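Local structure of separin (Saccharomyces cerevisiae, 5U1T) at residues A[69-72]-A[73-77]; A[79-82]-A[83-87]; A[1227-1230]-A[1231-1235]. The protein cleaves the Scc1 subunit of cohesin as a caspase-like cysteine protease, releasing sister chromatids at the onset of anaphase and remaining inactive while securin is bound. All coordinates share one frame; numbering follows the deposited sequence.

Contact 1: A[69-72]-A[73-77]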
loop_
_atom_site.group_PDB
_atom_site.type_symbol
_atom_site.label_atom_id
_atom_site.label_comp_id
_atom_site.label_asym_id
_atom_site.label_seq_id
_atom_site.Cartn_x
_atom_site.Cartn_y
_atom_site.Cartn_z
ATOM N N GLY A 69 32.202 -16.971 29.656
ATOM C CA GLY A 69 33.411 -16.545 30.321
ATOM C C GLY A 69 33.303 -16.752 31.802
ATOM O O GLY A 69 34.312 -16.903 32.481
ATOM N N HIS A 70 32.085 -16.805 32.317
ATOM C CA HIS A 70 31.924 -17.090 33.734
ATOM C C HIS A 70 32.087 -18.585 34.037
ATOM O O HIS A 70 32.274 -18.986 35.190
ATOM C CB HIS A 70 30.577 -16.595 34.222
ATOM C CG HIS A 70 30.562 -15.147 34.580
ATOM N ND1 HIS A 70 30.486 -14.144 33.635
ATOM C CD2 HIS A 70 30.605 -14.529 35.782
ATOM C CE1 HIS A 70 30.483 -12.971 34.242
ATOM N NE2 HIS A 70 30.554 -13.178 35.545
ATOM N N ILE A 71 32.022 -19.410 33.001
ATOM C CA ILE A 71 32.297 -20.818 33.187
ATOM C C ILE A 71 33.778 -20.985 33.563
ATOM O O ILE A 71 34.123 -21.764 34.446
ATOM C CB ILE A 71 31.940 -21.624 31.929
ATOM C CG1 ILE A 71 30.454 -21.501 31.636
ATOM C CG2 ILE A 71 32.236 -23.081 32.123
ATOM C CD1 ILE A 71 30.081 -22.001 30.269
ATOM N N ASN A 72 34.649 -20.220 32.913
ATOM C CA ASN A 72 36.085 -20.299 33.185
ATOM C C ASN A 72 36.410 -20.000 34.633
ATOM O O ASN A 72 37.233 -20.679 35.274
ATOM C CB ASN A 72 36.863 -19.312 32.313
ATOM C CG ASN A 72 36.620 -19.511 30.841
ATOM O OD1 ASN A 72 35.471 -19.582 30.377
ATOM N ND2 ASN A 72 37.704 -19.600 30.086
ATOM N N SER A 73 35.789 -18.946 35.142
ATOM C CA SER A 73 36.117 -18.485 36.467
ATOM C C SER A 73 35.555 -19.475 37.488
ATOM O O SER A 73 36.137 -19.657 38.563
ATOM C CB SER A 73 35.593 -17.070 36.686
ATOM O OG SER A 73 34.282 -17.124 37.185
ATOM N N THR A 74 34.462 -20.147 37.120
ATOM C CA THR A 74 33.843 -21.195 37.944
ATOM C C THR A 74 34.659 -22.497 37.963
ATOM O O THR A 74 34.819 -23.138 39.003
ATOM C CB THR A 74 32.411 -21.497 37.438
ATOM O OG1 THR A 74 31.587 -20.353 37.664
ATOM C CG2 THR A 74 31.792 -22.694 38.147
ATOM N N VAL A 75 35.156 -22.888 36.795
ATOM C CA VAL A 75 36.028 -24.039 36.649
ATOM C C VAL A 75 37.293 -23.870 37.496
ATOM O O VAL A 75 37.795 -24.824 38.100
ATOM C CB VAL A 75 36.377 -24.244 35.159
ATOM C CG1 VAL A 75 37.677 -24.996 34.969
ATOM C CG2 VAL A 75 35.227 -24.949 34.456
ATOM N N LYS A 76 37.784 -22.635 37.555
ATOM C CA LYS A 76 38.973 -22.303 38.319
ATOM C C LYS A 76 38.761 -22.582 39.802
ATOM O O LYS A 76 39.635 -23.163 40.485
ATOM C CB LYS A 76 39.345 -20.836 38.096
ATOM C CG LYS A 76 40.810 -20.539 38.309
ATOM C CD LYS A 76 41.022 -19.103 38.717
ATOM C CE LYS A 76 42.364 -18.958 39.416
ATOM N NZ LYS A 76 42.887 -17.596 39.192
ATOM N N GLN A 77 37.596 -22.183 40.298
ATOM C CA GLN A 77 37.204 -22.521 41.663
ATOM C C GLN A 77 37.096 -24.024 41.849
ATOM O O GLN A 77 37.534 -24.587 42.866
ATOM C CB GLN A 77 35.877 -21.856 42.012
ATOM C CG GLN A 77 36.025 -20.385 42.308
ATOM C CD GLN A 77 34.713 -19.667 42.307
ATOM O OE1 GLN A 77 34.657 -18.484 42.638
ATOM N NE2 GLN A 77 33.637 -20.360 41.922
#
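The carbonyl oxygen of H70 is gripped twice by a single residue one turn further along the helix. T74 sends its backbone amide to it, with T74 N 3.1 Å from H70 O, and its hydroxyl as well, T74 OG1 lying 2.9 Å from H70 O. The two donors come from opposite faces of the carbonyl plane: the amide stands above one face, 35° out of the plane, while the hydroxyl is tilted less, by 23°, on the other. The hydroxyl can do this because chi1 of -67° turns OG1 back beside its own backbone N, folding it over the preceding turn. S73 adds a third, weak bond from its hydroxyl, with OG 3.4 Å from the same oxygen of H70. The remaining links are routine i to i+4 helix bonds, V75 N to I71 O at 2.8 Å and K76 N to N72 O at 3.1 Å.

On another side of the turn the contact is apolar. CG2 of I71 and CG2 of V75 approach to 4.2 Å, and both side chains pack on Y127, while V75 also reaches Y59. T74 meets I58 and Y59 of helix 48-64, so the residue that bonds back to H70 also packs against the neighbouring helix. The side-chain amide of N72 turns to a different partner: its OD1 accepts a hydrogen bond from R466, tying the first turns of helix 69-87 to a part of the chain remote in sequence. Here, near the start of the helix, side-chain hydroxyls supplement the main-chain ladder. The bond to H70 O gives the buried hydroxyl of T74 a partner within its own helix, consistent with its packing against I58 and Y59.

Contact 2: A[79-82]-A[83-87]; sequences LMII and VKLIN
With chi1 at -164° and a bend at chi2 of 51°, M80 lifts its CG away from its own amide and folds its thioether over the next turn, where V83 and K84 meet it. V83 contributes CG2, which chi1 of -63° for CG1 leaves between the backbone N and the carbonyl carbon; this methyl faces M80 SD at 3.5 Å, the two side chains crossing at about a right angle. K84 meets the thioether chain with CE, the last methylene before the ammonium group, which is 3.6 Å from CE of M80 and nearly as close to its CG. The backbone of the same two residues is joined as well, K84 N to M80 O 3.0 Å.

This is the i, i+3 and i, i+4 packing along a largely apolar alpha helix, covered from more than one side, in the last turns of helix 69-87 within the all-helical N-terminal region of separase. V83 N bonds L79 O at 3.1 Å, and L85 N and I86 N likewise reach back to I81 and I82. Three of the four steps have a side-chain pair alongside: M80 with K84, I81 with L85, and I82 with I86. I81 and L85 run side by side and point the same way, CG2 of the isoleucine 4.1 Å from CD1 of the leucine; I82 and I86 meet more obliquely, through CG2 and CD1 at 4.2 Å.

L79 touches two neighbouring helices, through L132 and L135 of helix 129-142 and L101 of helix 91-103. V83 and I86 pack on L135 and I139 of the former, I82 and L85 on E97 of the latter, and I82 also touches I98. L79 and V83 further pack on apolar side chains of the partner protein chain, and M80 on an acidic one.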
loop_
_atom_site.group_PDB
_atom_site.type_symbol
_atom_site.label_atom_id
_atom_site.label_comp_id
_atom_site.label_asym_id
_atom_site.label_seq_id
_atom_site.Cartn_x
_atom_site.Cartn_y
_atom_site.Cartn_z
ATOM N N LEU A 79 38.566 -26.416 40.139
ATOM C CA LEU A 79 39.900 -27.013 40.097
ATOM C C LEU A 79 40.574 -26.903 41.447
ATOM O O LEU A 79 41.253 -27.823 41.877
ATOM C CB LEU A 79 40.770 -26.345 39.043
ATOM C CG LEU A 79 40.486 -26.706 37.595
ATOM C CD1 LEU A 79 41.505 -26.048 36.685
ATOM C CD2 LEU A 79 40.468 -28.208 37.414
ATOM N N MET A 80 40.362 -25.777 42.116
ATOM C CA MET A 80 40.912 -25.578 43.439
ATOM C C MET A 80 40.249 -26.515 44.443
ATOM O O MET A 80 40.894 -26.990 45.366
ATOM C CB MET A 80 40.759 -24.122 43.883
ATOM C CG MET A 80 41.647 -23.741 45.083
ATOM S SD MET A 80 43.407 -24.183 44.898
ATOM C CE MET A 80 44.114 -23.642 46.465
ATOM N N ILE A 81 38.965 -26.788 44.256
ATOM C CA ILE A 81 38.241 -27.729 45.117
ATOM C C ILE A 81 38.819 -29.136 45.010
ATOM O O ILE A 81 39.008 -29.827 46.019
ATOM C CB ILE A 81 36.746 -27.758 44.764
ATOM C CG1 ILE A 81 36.103 -26.437 45.198
ATOM C CG2 ILE A 81 36.060 -28.969 45.397
ATOM C CD1 ILE A 81 34.664 -26.327 44.887
ATOM N N ILE A 82 39.102 -29.541 43.778
ATOM C CA ILE A 82 39.696 -30.836 43.504
ATOM C C ILE A 82 41.078 -30.977 44.168
ATOM O O ILE A 82 41.332 -31.984 44.833
ATOM C CB ILE A 82 39.791 -31.080 41.970
ATOM C CG1 ILE A 82 38.382 -31.184 41.374
ATOM C CG2 ILE A 82 40.613 -32.331 41.639
ATOM C CD1 ILE A 82 38.336 -31.169 39.856
ATOM N N VAL A 83 41.962 -29.985 44.024
ATOM C CA VAL A 83 43.306 -30.118 44.611
ATOM C C VAL A 83 43.244 -30.098 46.143
ATOM O O VAL A 83 43.989 -30.841 46.800
ATOM C CB VAL A 83 44.298 -29.018 44.113
ATOM C CG1 VAL A 83 44.528 -29.135 42.619
ATOM C CG2 VAL A 83 43.779 -27.653 44.428
ATOM N N LYS A 84 42.343 -29.284 46.703
ATOM C CA LYS A 84 42.155 -29.238 48.148
ATOM C C LYS A 84 41.688 -30.587 48.674
ATOM O O LYS A 84 42.051 -30.982 49.774
ATOM C CB LYS A 84 41.170 -28.147 48.548
ATOM C CG LYS A 84 41.709 -26.769 48.281
ATOM C CD LYS A 84 41.266 -25.744 49.304
ATOM C CE LYS A 84 41.425 -24.334 48.739
ATOM N NZ LYS A 84 41.409 -23.267 49.802
ATOM N N LEU A 85 40.891 -31.291 47.879
ATOM C CA LEU A 85 40.503 -32.660 48.186
ATOM C C LEU A 85 41.701 -33.591 48.134
ATOM O O LEU A 85 41.856 -34.456 48.988
ATOM C CB LEU A 85 39.428 -33.149 47.211
ATOM C CG LEU A 85 38.048 -32.527 47.413
ATOM C CD1 LEU A 85 37.122 -32.846 46.257
ATOM C CD2 LEU A 85 37.468 -32.990 48.721
ATOM N N ILE A 86 42.525 -33.431 47.107
ATOM C CA ILE A 86 43.717 -34.255 46.950
ATOM C C ILE A 86 44.666 -34.081 48.136
ATOM O O ILE A 86 45.115 -35.067 48.709
ATOM C CB ILE A 86 44.458 -33.939 45.630
ATOM C CG1 ILE A 86 43.576 -34.324 44.442
ATOM C CG2 ILE A 86 45.786 -34.671 45.557
ATOM C CD1 ILE A 86 44.158 -33.988 43.088
ATOM N N ASN A 87 44.945 -32.839 48.526
ATOM C CA ASN A 87 45.860 -32.594 49.634
ATOM C C ASN A 87 45.317 -33.131 50.943
ATOM O O ASN A 87 46.086 -33.506 51.818
ATOM C CB ASN A 87 46.165 -31.111 49.788
ATOM C CG ASN A 87 46.850 -30.515 48.564
ATOM O OD1 ASN A 87 47.530 -31.222 47.816
ATOM N ND2 ASN A 87 46.681 -29.204 48.361
#

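Contact 3: A[1227-1230]-A[1231-1235]; sequences QQLL and NNIEN
Four successive i to i+4 bonds carry the backbone from 1227-1230 into 1231-1235, the straightest joining E1234 N to L1230 O at 2.9 Å with an N-H...O angle of 175°.

The apolar link is between L1229 and I1233. CD1 of I1233 comes to 4.2 Å from CG of L1229, the branching carbon of the leucine; chi1 of -80° turns CG1 of the isoleucine beside its backbone N, and CG1 rests 3.5 Å from O of L1229. Both residues are buried against helix 1180-1198, L1229 on K1186 and L1187 and I1233 on A1183. I1233 also packs on F1369, and L1230 on the adjoining P1370.

E1234 leaves the helix surface differently. Its CB lies 3.5 Å from O of L1230, and the chain extends beyond CG to reach S1375, whose hydroxyl is hydrogen-bonded to OE1. Q1227 makes a weak hydrogen bond through NE2 to the hydroxyl of Y1579.

Hydrophobic residues four apart facing a neighbouring helix, with polar ones along other sides, mark an amphipathic helix. Here it is helix 1209-1237 of the C50 peptidase region, joined to helix 1180-1198 and to the loop carrying F1369, P1370 and S1375.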
loop_
_atom_site.group_PDB
_atom_site.type_symbol
_atom_site.label_atom_id
_atom_site.label_comp_id
_atom_site.label_asym_id
_atom_site.label_seq_id
_atom_site.Cartn_x
_atom_site.Cartn_y
_atom_site.Cartn_z
ATOM N N GLN A 1227 -46.711 30.220 -5.577
ATOM C CA GLN A 1227 -47.204 31.273 -6.448
ATOM C C GLN A 1227 -46.593 32.632 -6.098
ATOM O O GLN A 1227 -46.224 33.403 -6.980
ATOM C CB GLN A 1227 -48.723 31.370 -6.363
ATOM C CG GLN A 1227 -49.283 32.625 -7.031
ATOM C CD GLN A 1227 -50.789 32.720 -6.948
ATOM O OE1 GLN A 1227 -51.378 32.583 -5.871
ATOM N NE2 GLN A 1227 -51.430 32.953 -8.094
ATOM N N GLN A 1228 -46.491 32.913 -4.804
ATOM C CA GLN A 1228 -45.949 34.175 -4.348
ATOM C C GLN A 1228 -44.475 34.289 -4.705
ATOM O O GLN A 1228 -44.028 35.340 -5.147
ATOM C CB GLN A 1228 -46.159 34.334 -2.848
ATOM C CG GLN A 1228 -47.444 35.058 -2.494
ATOM C CD GLN A 1228 -47.886 34.792 -1.061
ATOM O OE1 GLN A 1228 -47.210 34.071 -0.308
ATOM N NE2 GLN A 1228 -49.035 35.352 -0.680
ATOM N N LEU A 1229 -43.726 33.209 -4.532
ATOM C CA LEU A 1229 -42.302 33.221 -4.831
ATOM C C LEU A 1229 -42.053 33.503 -6.311
ATOM O O LEU A 1229 -41.170 34.280 -6.669
ATOM C CB LEU A 1229 -41.664 31.889 -4.428
ATOM C CG LEU A 1229 -40.190 31.649 -4.759
ATOM C CD1 LEU A 1229 -39.300 32.669 -4.060
ATOM C CD2 LEU A 1229 -39.796 30.240 -4.369
ATOM N N LEU A 1230 -42.842 32.872 -7.170
ATOM C CA LEU A 1230 -42.710 33.077 -8.609
ATOM C C LEU A 1230 -43.118 34.500 -8.986
ATOM O O LEU A 1230 -42.541 35.127 -9.888
ATOM C CB LEU A 1230 -43.556 32.065 -9.370
ATOM C CG LEU A 1230 -43.207 30.591 -9.219
ATOM C CD1 LEU A 1230 -44.292 29.773 -9.903
ATOM C CD2 LEU A 1230 -41.860 30.327 -9.850
ATOM N N ASN A 1231 -44.116 35.008 -8.282
ATOM C CA ASN A 1231 -44.484 36.391 -8.451
ATOM C C ASN A 1231 -43.331 37.324 -8.119
ATOM O O ASN A 1231 -42.997 38.192 -8.927
ATOM C CB ASN A 1231 -45.692 36.720 -7.606
ATOM C CG ASN A 1231 -46.891 36.985 -8.447
ATOM O OD1 ASN A 1231 -47.549 36.043 -8.924
ATOM N ND2 ASN A 1231 -47.176 38.282 -8.685
ATOM N N ASN A 1232 -42.713 37.127 -6.953
ATOM C CA ASN A 1232 -41.555 37.924 -6.541
ATOM C C ASN A 1232 -40.476 37.909 -7.599
ATOM O O ASN A 1232 -39.901 38.938 -7.929
ATOM C CB ASN A 1232 -40.941 37.420 -5.230
ATOM C CG ASN A 1232 -41.890 37.525 -4.038
ATOM O OD1 ASN A 1232 -42.913 38.233 -4.073
ATOM N ND2 ASN A 1232 -41.538 36.813 -2.954
ATOM N N ILE A 1233 -40.207 36.720 -8.121
ATOM C CA ILE A 1233 -39.167 36.552 -9.114
ATOM C C ILE A 1233 -39.509 37.346 -10.377
ATOM O O ILE A 1233 -38.687 38.134 -10.840
ATOM C CB ILE A 1233 -38.942 35.057 -9.410
ATOM C CG1 ILE A 1233 -38.072 34.468 -8.291
ATOM C CG2 ILE A 1233 -38.291 34.865 -10.769
ATOM C CD1 ILE A 1233 -38.090 32.955 -8.170
ATOM N N GLU A 1234 -40.722 37.170 -10.901
ATOM C CA GLU A 1234 -41.209 37.951 -12.048
ATOM C C GLU A 1234 -41.028 39.444 -11.889
ATOM O O GLU A 1234 -40.637 40.141 -12.819
ATOM C CB GLU A 1234 -42.691 37.692 -12.284
ATOM C CG GLU A 1234 -42.970 36.614 -13.270
ATOM C CD GLU A 1234 -44.441 36.358 -13.407
ATOM O OE1 GLU A 1234 -45.150 37.327 -13.740
ATOM O OE2 GLU A 1234 -44.883 35.206 -13.176
ATOM N N ASN A 1235 -41.337 39.923 -10.694
ATOM C CA ASN A 1235 -41.441 41.350 -10.435
ATOM C C ASN A 1235 -40.152 41.929 -9.857
ATOM O O ASN A 1235 -40.131 43.065 -9.405
ATOM C CB ASN A 1235 -42.625 41.625 -9.483
ATOM C CG ASN A 1235 -43.989 41.180 -10.068
ATOM O OD1 ASN A 1235 -44.228 41.277 -11.277
ATOM N ND2 ASN A 1235 -44.881 40.699 -9.202
#

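How the contacts relate
Contacts 1 and 2 are successive portions of a single element, helix 69-87, with centres 15 Å apart; contact 1 lies at its beginning and contact 2 at its end. Between them the helix changes neighbours, from helix 48-64 to helices 91-103 and 129-142, and both touch the partner protein chain, contact 2 through more residues. Contact 3 belongs to the other end of this elongated molecule, on the opposite side of the chain's centre, with its centre about 106 Å from that of contact 1 and about 120 Å from that of contact 2. It alone belongs to the C50 peptidase region, which also holds C1497, the probable catalytic cysteine, yet all three lie away from that residue.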